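Long-range contacts in putative aldolase (Bacteroides vulgatus ATCC 8482, PDB 3DXI), which is a putative aldolase whose N-terminal domain folds as a TIM barrel related to the HMGL-like family, its precise function being unsettled: residues Ile76-Asn81 with His92-Ile97; Asp102-Ala107 with Met126-Gly131; Val130-Met135 with Lys155-Phe160. All blocks are in the same frame, centred on the assembly; numbering follows the deposited sequence.

Interaction 1. Residues Ile76-Asn81 with His92-Ile97; sequences IAIMLN and HLLLPI
In the beta-alpha-beta unit made of strand 75-81, helix 90-94 and strand 103-108, the outer surface of the barrel strand meets the end of the following helix: I78 and L80 are clasped by L93, L94 and I97. The joint is wholly aliphatic, made of side-chain ends, mostly methyls, without a polar link between the segments. L80 contributes the largest share of the buried surface, spreading its two delta methyls over neighbouring leucines. L80 CD1 meets L94 CD1 tip to tip at 4.0 Å and lies 4.2 Å from L94 CD2, while L80 CD2 turns to the other side and touches L93 CD1 at 4.0 Å. The fork thus straddles two successive helix residues, with L80 CG lying beside its own backbone N (chi1 -69°). Two residues earlier on the same face of the strand, I78 takes a different course. Its CG1 branch sits between backbone N and carbonyl carbon (chi1 66°), a crowded position that brings I78 CG1 to 4.1 Å from I97 CD1, the two side chains crossing at a slant. I78 CD1 then approaches L94 CD2 more loosely, at 4.3 Å, so that this leucine methyl lies near both I78 CD1 and L80 CD1. I97 reaches in from just beyond the 3-10 segment 95-96, where I97 N donates to L94 O (2.9 Å). The side-chain separations are those of ordinary van der Waals packing, and all five residues are buried. Around this patch, I104 of strand 103-108 touches I78, L80 and L94, R46 borders I78 and L80 while its NE bonds L93 O, and L65 of helix 62-71 packs on I97. Strand 75-81 lies between strands 40-45 and 103-108 and is hydrogen-bonded through its backbone to both.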
ATOM      1  N   ILE A  76      13.912  16.953  18.692  1.00 11.34           N
ATOM      2  CA  ILE A  76      12.640  17.593  18.387  1.00 10.25           C
ATOM      3  C   ILE A  76      12.759  18.613  17.259  1.00 10.02           C
ATOM      4  O   ILE A  76      13.729  19.372  17.183  1.00 10.38           O
ATOM      5  CB  ILE A  76      12.081  18.312  19.640  1.00 10.76           C
ATOM      6  CG1 ILE A  76      11.912  17.316  20.788  1.00 11.37           C
ATOM      7  CG2 ILE A  76      10.749  18.979  19.317  1.00 11.87           C
ATOM      8  CD1 ILE A  76      10.869  16.258  20.530  1.00 13.70           C
ATOM      9  N   ALA A  77      11.760  18.628  16.388  1.00  8.33           N
ATOM     10  CA  ALA A  77      11.744  19.563  15.281  1.00  7.82           C
ATOM     11  C   ALA A  77      10.374  20.210  15.146  1.00  8.68           C
ATOM     12  O   ALA A  77       9.366  19.662  15.599  1.00  5.95           O
ATOM     13  CB  ALA A  77      12.094  18.840  13.983  1.00  7.58           C
ATOM     14  N   ILE A  78      10.353  21.394  14.543  1.00  7.36           N
ATOM     15  CA  ILE A  78       9.108  22.087  14.254  1.00  8.49           C
ATOM     16  C   ILE A  78       9.287  22.532  12.804  1.00  8.56           C
ATOM     17  O   ILE A  78      10.412  22.568  12.293  1.00  8.08           O
ATOM     18  CB  ILE A  78       8.852  23.326  15.177  1.00  9.90           C
ATOM     19  CG1 ILE A  78       9.890  24.419  14.925  1.00  9.41           C
ATOM     20  CG2 ILE A  78       8.806  22.887  16.641  1.00  9.77           C
ATOM     21  CD1 ILE A  78       9.527  25.352  13.783  1.00 11.05           C
HETATM   22  N   MSE A  79       8.191  22.863  12.136  1.00  8.36           N
HETATM   23  CA  MSE A  79       8.272  23.280  10.748  1.00  9.04           C
HETATM   24  C   MSE A  79       7.794  24.709  10.534  1.00 10.60           C
HETATM   25  O   MSE A  79       6.930  25.204  11.262  1.00  8.98           O
HETATM   26  CB  MSE A  79       7.452  22.318   9.877  1.00 11.12           C
HETATM   27  CG  MSE A  79       7.296  22.750   8.430  1.00 12.92           C
HETATM   28 SE   MSE A  79       6.498  21.373   7.327  1.00 22.56          SE
HETATM   29  CE  MSE A  79       8.122  20.402   6.896  1.00 15.19           C
ATOM     30  N   LEU A  80       8.383  25.357   9.533  1.00 10.35           N
ATOM     31  CA  LEU A  80       8.035  26.718   9.143  1.00 10.60           C
ATOM     32  C   LEU A  80       7.683  26.683   7.661  1.00 10.14           C
ATOM     33  O   LEU A  80       8.368  26.023   6.877  1.00 11.20           O
ATOM     34  CB  LEU A  80       9.223  27.664   9.316  1.00  9.74           C
ATOM     35  CG  LEU A  80       9.750  28.027  10.702  1.00 10.05           C
ATOM     36  CD1 LEU A  80      10.974  28.922  10.546  1.00  9.48           C
ATOM     37  CD2 LEU A  80       8.658  28.737  11.498  1.00  9.00           C
ATOM     38  N   ASN A  81       6.620  27.380   7.277  1.00  9.82           N
ATOM     39  CA  ASN A  81       6.235  27.452   5.872  1.00 11.16           C
ATOM     40  C   ASN A  81       7.009  28.635   5.275  1.00 11.91           C
ATOM     41  O   ASN A  81       6.768  29.789   5.636  1.00 10.71           O
ATOM     42  CB  ASN A  81       4.726  27.685   5.737  1.00 11.97           C
ATOM     43  CG  ASN A  81       3.901  26.448   6.084  1.00 13.51           C
ATOM     44  OD1 ASN A  81       2.796  26.558   6.617  1.00 13.56           O
ATOM     45  ND2 ASN A  81       4.427  25.272   5.765  1.00 14.07           N
ATOM     46  N   HIS A  92      10.715  36.385  16.468  1.00 22.29           N
ATOM     47  CA  HIS A  92       9.587  35.971  17.282  1.00 22.11           C
ATOM     48  C   HIS A  92       9.266  34.492  17.122  1.00 19.79           C
ATOM     49  O   HIS A  92       8.853  33.838  18.077  1.00 18.60           O
ATOM     50  CB  HIS A  92       8.340  36.785  16.956  1.00 25.96           C
ATOM     51  CG  HIS A  92       7.253  36.628  17.973  1.00 31.49           C
ATOM     52  ND1 HIS A  92       5.935  36.943  17.716  1.00 32.80           N
ATOM     53  CD2 HIS A  92       7.293  36.183  19.252  1.00 33.59           C
ATOM     54  CE1 HIS A  92       5.210  36.697  18.794  1.00 35.22           C
ATOM     55  NE2 HIS A  92       6.009  36.235  19.740  1.00 36.04           N
ATOM     56  N   LEU A  93       9.461  33.964  15.916  1.00 17.41           N
ATOM     57  CA  LEU A  93       9.174  32.558  15.640  1.00 15.00           C
ATOM     58  C   LEU A  93      10.126  31.549  16.279  1.00 14.91           C
ATOM     59  O   LEU A  93       9.686  30.538  16.830  1.00 14.05           O
ATOM     60  CB  LEU A  93       9.154  32.308  14.127  1.00 13.83           C
ATOM     61  CG  LEU A  93       8.039  32.932  13.289  1.00 14.18           C
ATOM     62  CD1 LEU A  93       8.328  32.733  11.811  1.00 13.01           C
ATOM     63  CD2 LEU A  93       6.711  32.298  13.664  1.00 15.92           C
ATOM     64  N   LEU A  94      11.427  31.821  16.218  1.00 14.16           N
ATOM     65  CA  LEU A  94      12.407  30.868  16.735  1.00 13.54           C
ATOM     66  C   LEU A  94      13.183  31.226  18.002  1.00 14.38           C
ATOM     67  O   LEU A  94      13.537  30.344  18.783  1.00 14.82           O
ATOM     68  CB  LEU A  94      13.399  30.527  15.618  1.00 12.33           C
ATOM     69  CG  LEU A  94      12.745  30.024  14.324  1.00 12.13           C
ATOM     70  CD1 LEU A  94      13.794  29.703  13.278  1.00  9.47           C
ATOM     71  CD2 LEU A  94      11.931  28.795  14.632  1.00 11.18           C
ATOM     72  N   LEU A  95      13.454  32.509  18.202  1.00 15.48           N
ATOM     73  CA  LEU A  95      14.211  32.943  19.365  1.00 16.75           C
ATOM     74  C   LEU A  95      13.664  32.366  20.676  1.00 15.78           C
ATOM     75  O   LEU A  95      14.427  31.902  21.522  1.00 15.99           O
ATOM     76  CB  LEU A  95      14.229  34.472  19.425  1.00 19.93           C
ATOM     77  CG  LEU A  95      15.479  35.150  19.985  1.00 23.56           C
ATOM     78  CD1 LEU A  95      16.680  34.839  19.101  1.00 23.06           C
ATOM     79  CD2 LEU A  95      15.241  36.656  20.048  1.00 24.40           C
ATOM     80  N   PRO A  96      12.331  32.367  20.852  1.00 14.83           N
ATOM     81  CA  PRO A  96      11.781  31.825  22.101  1.00 13.71           C
ATOM     82  C   PRO A  96      11.987  30.328  22.313  1.00 12.90           C
ATOM     83  O   PRO A  96      11.861  29.840  23.436  1.00 13.36           O
ATOM     84  CB  PRO A  96      10.295  32.180  22.011  1.00 12.48           C
ATOM     85  CG  PRO A  96      10.287  33.418  21.138  1.00 13.86           C
ATOM     86  CD  PRO A  96      11.286  33.052  20.070  1.00 13.18           C
ATOM     87  N   ILE A  97      12.313  29.595  21.249  1.00 12.52           N
ATOM     88  CA  ILE A  97      12.473  28.149  21.380  1.00 11.99           C
ATOM     89  C   ILE A  97      13.900  27.615  21.317  1.00 12.65           C
ATOM     90  O   ILE A  97      14.103  26.411  21.177  1.00 12.79           O
ATOM     91  CB  ILE A  97      11.619  27.392  20.320  1.00 10.96           C
ATOM     92  CG1 ILE A  97      12.177  27.637  18.917  1.00 10.46           C
ATOM     93  CG2 ILE A  97      10.168  27.857  20.386  1.00  9.12           C
ATOM     94  CD1 ILE A  97      11.380  26.947  17.813  1.00 12.71           C
TER

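Interaction 2. Residues Asp102-Ala107 with Met126-Gly131; sequences DMIRIA and MGFEVG
I104 and F128 make the close-packed outer side of this parallel strand pairing, whereas the G127 side, reached through a water, is its loose and solvent-exposed part. I104 CG1 lies over one face of the F128 ring, 4.0 Å from its centroid and 27° off the normal, a CH-pi contact; I104 CD1 follows over the same ring, nearer its rim. With CG1 set beside the backbone N (chi1 -55°), the ethyl arm is laid across the phenyl group. Further along, I106 CD1 touches V130 CG1 at 4.1 Å. Between the strands runs a ladder of four bonds. E129 N to D102 O, I104 N to E129 O and G131 N to I104 O are nearly straight, and the last, I106 N to G131 O at 2.8 Å, is more bent. On the inner face the selenomethionine M103 and R105 close over G131, with M103 SE 4.4 Å and R105 CG 4.5 Å from G131 CA, occupying the side where a side chain would otherwise stand. M103 CE also reaches E129 OE1 at 3.5 Å, the two chains crossing at about a right angle.

Next to F128 the packing opens toward solvent at G127. This residue, with positive phi (90°), ends the preceding helix in a Schellman motif, and a water donates to both D102 O (2.9 Å) and G127 O. D102 O is therefore gripped twice, by this water and by E129 N. The carboxylates of D102 and E129 are tied elsewhere, D102 to I76 N and R69, E129 to Y40 and K75. The pairing lies in the unit strand 103-108, helix 113-124, strand 129-134: I123 of that helix covers I104, I106 and V130, L94 of helix 90-94 touches I104 and F128, and strand 75-81 flanks strand 103-108.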
ATOM      1  N   ASP A 102      15.576  21.065  18.388  1.00 10.91           N
ATOM      2  CA  ASP A 102      16.828  20.731  17.725  1.00 11.03           C
ATOM      3  C   ASP A 102      16.905  21.159  16.276  1.00 10.33           C
ATOM      4  O   ASP A 102      17.901  21.743  15.842  1.00 10.38           O
ATOM      5  CB  ASP A 102      17.058  19.222  17.809  1.00 11.49           C
ATOM      6  CG  ASP A 102      17.133  18.735  19.236  1.00 14.21           C
ATOM      7  OD1 ASP A 102      18.162  19.008  19.892  1.00 15.74           O
ATOM      8  OD2 ASP A 102      16.161  18.100  19.707  1.00 12.68           O
HETATM    9  N   MSE A 103      15.844  20.879  15.530  1.00 11.12           N
HETATM   10  CA  MSE A 103      15.821  21.197  14.114  1.00 11.37           C
HETATM   11  C   MSE A 103      14.610  21.984  13.653  1.00 10.99           C
HETATM   12  O   MSE A 103      13.490  21.776  14.125  1.00 10.80           O
HETATM   13  CB  MSE A 103      15.902  19.906  13.304  1.00 12.42           C
HETATM   14  CG  MSE A 103      15.790  20.104  11.803  1.00 15.77           C
HETATM   15 SE   MSE A 103      15.667  18.399  10.880  1.00 21.73          SE
HETATM   16  CE  MSE A 103      17.570  17.999  10.748  1.00 16.17           C
ATOM     17  N   ILE A 104      14.858  22.890  12.715  1.00  9.54           N
ATOM     18  CA  ILE A 104      13.818  23.710  12.128  1.00  9.63           C
ATOM     19  C   ILE A 104      13.714  23.254  10.681  1.00  9.67           C
ATOM     20  O   ILE A 104      14.666  23.398   9.911  1.00  8.06           O
ATOM     21  CB  ILE A 104      14.199  25.207  12.136  1.00  9.34           C
ATOM     22  CG1 ILE A 104      14.539  25.665  13.559  1.00  9.95           C
ATOM     23  CG2 ILE A 104      13.057  26.030  11.554  1.00 11.79           C
ATOM     24  CD1 ILE A 104      13.407  25.495  14.570  1.00  7.99           C
ATOM     25  N   ARG A 105      12.579  22.669  10.316  1.00  9.46           N
ATOM     26  CA  ARG A 105      12.394  22.228   8.940  1.00  9.67           C
ATOM     27  C   ARG A 105      11.608  23.301   8.215  1.00  9.84           C
ATOM     28  O   ARG A 105      10.723  23.925   8.795  1.00  9.99           O
ATOM     29  CB  ARG A 105      11.638  20.912   8.879  1.00  9.20           C
ATOM     30  CG  ARG A 105      12.358  19.758   9.524  1.00 10.79           C
ATOM     31  CD  ARG A 105      11.476  18.544   9.432  1.00 14.15           C
ATOM     32  NE  ARG A 105      11.919  17.614   8.419  1.00 11.69           N
ATOM     33  CZ  ARG A 105      11.157  16.661   7.898  1.00 10.05           C
ATOM     34  NH1 ARG A 105       9.896  16.517   8.280  1.00 12.25           N
ATOM     35  NH2 ARG A 105      11.682  15.819   7.031  1.00 12.55           N
ATOM     36  N   ILE A 106      11.938  23.509   6.948  1.00 10.51           N
ATOM     37  CA  ILE A 106      11.280  24.525   6.139  1.00 12.48           C
ATOM     38  C   ILE A 106      10.531  23.894   4.972  1.00 11.85           C
ATOM     39  O   ILE A 106      11.125  23.165   4.180  1.00 13.85           O
ATOM     40  CB  ILE A 106      12.325  25.513   5.578  1.00 13.28           C
ATOM     41  CG1 ILE A 106      13.212  26.021   6.724  1.00 14.59           C
ATOM     42  CG2 ILE A 106      11.631  26.668   4.874  1.00 13.77           C
ATOM     43  CD1 ILE A 106      14.410  26.843   6.280  1.00 13.08           C
ATOM     44  N   ALA A 107       9.231  24.158   4.874  1.00 10.76           N
ATOM     45  CA  ALA A 107       8.437  23.633   3.762  1.00 10.10           C
ATOM     46  C   ALA A 107       8.713  24.592   2.620  1.00 10.35           C
ATOM     47  O   ALA A 107       8.334  25.759   2.678  1.00 11.33           O
ATOM     48  CB  ALA A 107       6.954  23.628   4.107  1.00  9.67           C
HETATM   49  N   MSE A 126      21.340  30.920  14.531  1.00 21.85           N
HETATM   50  CA  MSE A 126      20.648  30.836  15.813  1.00 20.47           C
HETATM   51  C   MSE A 126      20.963  29.520  16.527  1.00 19.72           C
HETATM   52  O   MSE A 126      20.508  29.276  17.647  1.00 19.01           O
HETATM   53  CB  MSE A 126      19.137  31.007  15.616  1.00 22.43           C
HETATM   54  CG  MSE A 126      18.756  32.406  15.120  1.00 27.33           C
HETATM   55 SE   MSE A 126      16.851  32.716  14.831  1.00 37.59          SE
HETATM   56  CE  MSE A 126      16.280  32.713  16.670  1.00 30.49           C
ATOM     57  N   GLY A 127      21.744  28.670  15.866  1.00 18.63           N
ATOM     58  CA  GLY A 127      22.155  27.414  16.475  1.00 18.02           C
ATOM     59  C   GLY A 127      21.274  26.199  16.264  1.00 17.15           C
ATOM     60  O   GLY A 127      21.475  25.173  16.911  1.00 15.51           O
ATOM     61  N   PHE A 128      20.308  26.309  15.359  1.00 15.44           N
ATOM     62  CA  PHE A 128      19.397  25.204  15.074  1.00 13.60           C
ATOM     63  C   PHE A 128      19.918  24.344  13.929  1.00 13.99           C
ATOM     64  O   PHE A 128      20.693  24.809  13.097  1.00 14.69           O
ATOM     65  CB  PHE A 128      18.021  25.734  14.638  1.00 12.55           C
ATOM     66  CG  PHE A 128      17.248  26.438  15.716  1.00 10.90           C
ATOM     67  CD1 PHE A 128      16.648  25.722  16.747  1.00 11.93           C
ATOM     68  CD2 PHE A 128      17.082  27.819  15.674  1.00 12.33           C
ATOM     69  CE1 PHE A 128      15.890  26.372  17.720  1.00 12.70           C
ATOM     70  CE2 PHE A 128      16.324  28.485  16.644  1.00 11.49           C
ATOM     71  CZ  PHE A 128      15.726  27.760  17.667  1.00 12.02           C
ATOM     72  N   GLU A 129      19.493  23.086  13.896  1.00 13.84           N
ATOM     73  CA  GLU A 129      19.826  22.210  12.778  1.00 12.40           C
ATOM     74  C   GLU A 129      18.788  22.692  11.759  1.00 12.20           C
ATOM     75  O   GLU A 129      17.681  23.069  12.152  1.00 12.56           O
ATOM     76  CB  GLU A 129      19.547  20.745  13.118  1.00 10.73           C
ATOM     77  CG  GLU A 129      20.647  20.024  13.883  1.00 12.54           C
ATOM     78  CD  GLU A 129      20.204  18.651  14.352  1.00 13.44           C
ATOM     79  OE1 GLU A 129      19.126  18.189  13.925  1.00 13.02           O
ATOM     80  OE2 GLU A 129      20.934  18.029  15.143  1.00 15.18           O
ATOM     81  N   VAL A 130      19.124  22.700  10.472  1.00 10.29           N
ATOM     82  CA  VAL A 130      18.163  23.160   9.471  1.00  9.94           C
ATOM     83  C   VAL A 130      17.813  22.090   8.454  1.00 10.15           C
ATOM     84  O   VAL A 130      18.696  21.448   7.886  1.00  9.83           O
ATOM     85  CB  VAL A 130      18.684  24.397   8.702  1.00 11.13           C
ATOM     86  CG1 VAL A 130      17.653  24.841   7.660  1.00 10.90           C
ATOM     87  CG2 VAL A 130      18.962  25.520   9.670  1.00 10.77           C
ATOM     88  N   GLY A 131      16.515  21.901   8.234  1.00  9.79           N
ATOM     89  CA  GLY A 131      16.059  20.922   7.268  1.00  9.26           C
ATOM     90  C   GLY A 131      15.268  21.548   6.130  1.00 10.70           C
ATOM     91  O   GLY A 131      14.420  22.416   6.352  1.00 11.24           O
TER
HETATM   92  O   HOH W   1      20.382  22.232  17.329  1.00 24.69           O

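Interaction 3. Residues Val130-Met135 with Lys155-Phe160; sequences VGFNVM and KIADLF
V130-F132 and D158-F160 run parallel, with G131 beside L159 and F132 beside F160, and the backbones are joined by F132 N to L159 O at 2.7 Å and D158 N to V130 O at 2.7 Å. L159 N adds a weak bond to the same V130 O, which thus receives two neighbouring N-H groups. The D158 side chain completes the grip on V130: its OD2 accepts V130 N at 2.8 Å, on the anti side and 18° out of the carboxylate plane, because CG lies beside its own backbone N (chi1 -74°) and folds back to the strand.

Beyond these bonds the packing is apolar. F132 CE2 rests 3.9 Å from A157 CB, and I156 CG2 stands at the ring edge, 4.5 Å from F132 CE2. F160 in turn leans across V134, with F160 CE1 3.6 Å from V134 CG2, while F160 CD1 meets F132 CB at 4.1 Å. W140 packs against F160 and V134, and A120 of helix 113-124 against F132 and I156. Parallel pairing of adjacent strands, here 129-134 and 159-163, is characteristic of the eight-stranded TIM barrel.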
ATOM      1  N   VAL A 130      19.124  22.700  10.472  1.00 10.29           N
ATOM      2  CA  VAL A 130      18.163  23.160   9.471  1.00  9.94           C
ATOM      3  C   VAL A 130      17.813  22.090   8.454  1.00 10.15           C
ATOM      4  O   VAL A 130      18.696  21.448   7.886  1.00  9.83           O
ATOM      5  CB  VAL A 130      18.684  24.397   8.702  1.00 11.13           C
ATOM      6  CG1 VAL A 130      17.653  24.841   7.660  1.00 10.90           C
ATOM      7  CG2 VAL A 130      18.962  25.520   9.670  1.00 10.77           C
ATOM      8  N   GLY A 131      16.515  21.901   8.234  1.00  9.79           N
ATOM      9  CA  GLY A 131      16.059  20.922   7.268  1.00  9.26           C
ATOM     10  C   GLY A 131      15.268  21.548   6.130  1.00 10.70           C
ATOM     11  O   GLY A 131      14.420  22.416   6.352  1.00 11.24           O
ATOM     12  N   PHE A 132      15.557  21.122   4.905  1.00 10.59           N
ATOM     13  CA  PHE A 132      14.846  21.617   3.731  1.00 12.32           C
ATOM     14  C   PHE A 132      13.863  20.533   3.281  1.00 12.04           C
ATOM     15  O   PHE A 132      14.283  19.438   2.900  1.00 11.99           O
ATOM     16  CB  PHE A 132      15.801  21.882   2.549  1.00 13.48           C
ATOM     17  CG  PHE A 132      16.655  23.117   2.687  1.00 16.58           C
ATOM     18  CD1 PHE A 132      16.765  24.012   1.623  1.00 16.58           C
ATOM     19  CD2 PHE A 132      17.398  23.356   3.835  1.00 17.86           C
ATOM     20  CE1 PHE A 132      17.604  25.124   1.703  1.00 17.83           C
ATOM     21  CE2 PHE A 132      18.240  24.463   3.925  1.00 18.32           C
ATOM     22  CZ  PHE A 132      18.345  25.348   2.859  1.00 18.66           C
ATOM     23  N   ASN A 133      12.567  20.825   3.341  1.00 10.71           N
ATOM     24  CA  ASN A 133      11.561  19.877   2.873  1.00 11.43           C
ATOM     25  C   ASN A 133      11.046  20.466   1.567  1.00 11.28           C
ATOM     26  O   ASN A 133      10.081  21.235   1.553  1.00 12.97           O
ATOM     27  CB  ASN A 133      10.432  19.728   3.898  1.00 12.30           C
ATOM     28  CG  ASN A 133      10.704  18.615   4.910  1.00 14.03           C
ATOM     29  OD1 ASN A 133      11.809  18.510   5.457  1.00 15.53           O
ATOM     30  ND2 ASN A 133       9.695  17.783   5.162  1.00 12.58           N
ATOM     31  N   VAL A 134      11.720  20.118   0.473  1.00 10.50           N
ATOM     32  CA  VAL A 134      11.376  20.632  -0.853  1.00 11.45           C
ATOM     33  C   VAL A 134      10.285  19.833  -1.553  1.00 11.90           C
ATOM     34  O   VAL A 134      10.412  18.633  -1.773  1.00 11.46           O
ATOM     35  CB  VAL A 134      12.631  20.700  -1.748  1.00 10.90           C
ATOM     36  CG1 VAL A 134      12.281  21.324  -3.106  1.00 12.11           C
ATOM     37  CG2 VAL A 134      13.721  21.512  -1.039  1.00  9.77           C
HETATM   38  N   MSE A 135       9.215  20.532  -1.914  1.00 12.94           N
HETATM   39  CA  MSE A 135       8.059  19.928  -2.565  1.00 15.71           C
HETATM   40  C   MSE A 135       8.227  19.666  -4.054  1.00 14.28           C
HETATM   41  O   MSE A 135       9.180  20.122  -4.678  1.00 12.95           O
HETATM   42  CB  MSE A 135       6.843  20.829  -2.361  1.00 19.81           C
HETATM   43  CG  MSE A 135       6.749  21.392  -0.959  1.00 27.43           C
HETATM   44 SE   MSE A 135       5.260  22.601  -0.686  1.00 43.53          SE
HETATM   45  CE  MSE A 135       5.442  23.727  -2.239  1.00 31.27           C
ATOM     46  N   LYS A 155      26.762  24.248   3.266  1.00 20.04           N
ATOM     47  CA  LYS A 155      27.198  24.658   4.598  1.00 22.34           C
ATOM     48  C   LYS A 155      26.051  24.991   5.551  1.00 21.88           C
ATOM     49  O   LYS A 155      26.283  25.254   6.731  1.00 22.55           O
ATOM     50  CB  LYS A 155      28.141  25.865   4.507  1.00 25.33           C
ATOM     51  CG  LYS A 155      29.618  25.513   4.392  1.00 28.04           C
ATOM     52  CD  LYS A 155      29.899  24.662   3.171  1.00 31.03           C
ATOM     53  CE  LYS A 155      31.373  24.291   3.086  1.00 32.23           C
ATOM     54  NZ  LYS A 155      31.655  23.449   1.887  1.00 33.72           N
ATOM     55  N   ILE A 156      24.821  24.964   5.045  1.00 20.65           N
ATOM     56  CA  ILE A 156      23.657  25.285   5.863  1.00 20.38           C
ATOM     57  C   ILE A 156      22.764  24.096   6.202  1.00 20.51           C
ATOM     58  O   ILE A 156      22.480  23.832   7.369  1.00 22.29           O
ATOM     59  CB  ILE A 156      22.761  26.344   5.186  1.00 21.75           C
ATOM     60  CG1 ILE A 156      23.538  27.645   4.972  1.00 23.48           C
ATOM     61  CG2 ILE A 156      21.536  26.615   6.048  1.00 23.83           C
ATOM     62  CD1 ILE A 156      24.337  27.676   3.701  1.00 23.26           C
ATOM     63  N   ALA A 157      22.312  23.388   5.179  1.00 18.50           N
ATOM     64  CA  ALA A 157      21.425  22.253   5.379  1.00 17.06           C
ATOM     65  C   ALA A 157      22.004  21.112   6.209  1.00 15.64           C
ATOM     66  O   ALA A 157      23.174  20.761   6.077  1.00 16.41           O
ATOM     67  CB  ALA A 157      20.962  21.715   4.023  1.00 16.06           C
ATOM     68  N   ASP A 158      21.164  20.556   7.080  1.00 11.94           N
ATOM     69  CA  ASP A 158      21.519  19.415   7.908  1.00 10.21           C
ATOM     70  C   ASP A 158      20.687  18.265   7.363  1.00 10.90           C
ATOM     71  O   ASP A 158      20.894  17.101   7.701  1.00 10.07           O
ATOM     72  CB  ASP A 158      21.158  19.683   9.363  1.00 11.62           C
ATOM     73  CG  ASP A 158      22.109  20.652  10.014  1.00 10.40           C
ATOM     74  OD1 ASP A 158      23.246  20.232  10.308  1.00 13.89           O
ATOM     75  OD2 ASP A 158      21.732  21.827  10.213  1.00 11.04           O
ATOM     76  N   LEU A 159      19.738  18.625   6.508  1.00  9.65           N
ATOM     77  CA  LEU A 159      18.856  17.669   5.873  1.00  9.66           C
ATOM     78  C   LEU A 159      18.187  18.263   4.640  1.00  9.86           C
ATOM     79  O   LEU A 159      17.654  19.373   4.684  1.00  9.98           O
ATOM     80  CB  LEU A 159      17.769  17.208   6.850  1.00 10.25           C
ATOM     81  CG  LEU A 159      16.660  16.370   6.203  1.00 11.28           C
ATOM     82  CD1 LEU A 159      17.282  15.111   5.606  1.00 11.98           C
ATOM     83  CD2 LEU A 159      15.580  16.020   7.219  1.00 10.44           C
ATOM     84  N   PHE A 160      18.241  17.517   3.542  1.00 10.46           N
ATOM     85  CA  PHE A 160      17.591  17.902   2.297  1.00 10.76           C
ATOM     86  C   PHE A 160      16.556  16.800   2.071  1.00  9.74           C
ATOM     87  O   PHE A 160      16.896  15.707   1.619  1.00  9.68           O
ATOM     88  CB  PHE A 160      18.577  17.923   1.127  1.00 10.24           C
ATOM     89  CG  PHE A 160      17.949  18.345  -0.175  1.00 11.80           C
ATOM     90  CD1 PHE A 160      17.649  19.682  -0.414  1.00 10.74           C
ATOM     91  CD2 PHE A 160      17.610  17.398  -1.139  1.00 10.00           C
ATOM     92  CE1 PHE A 160      17.018  20.072  -1.589  1.00 10.91           C
ATOM     93  CE2 PHE A 160      16.977  17.778  -2.325  1.00 11.79           C
ATOM     94  CZ  PHE A 160      16.680  19.118  -2.548  1.00 10.76           C
TER

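The three contacts follow one another round the barrel, along strands 75-81, 103-108, 129-134 and 159-163. Interactions 1 and 2 lie about 8 Å apart between centres and are joined edge to edge, I76 N lying 2.7 Å from D102 OD2 and L80 N 2.8 Å from R105 O. Interactions 2 and 3 are likewise about 8 Å apart and share V130 and G131; there I106 O lies 2.9 Å from N133 N. Interactions 1 and 3, about 15 Å apart, still meet inside the barrel, where M79 CE comes within 3.5 Å of N133 ND2. R105, salt-bridged to E42 and D216, lies in the same interior.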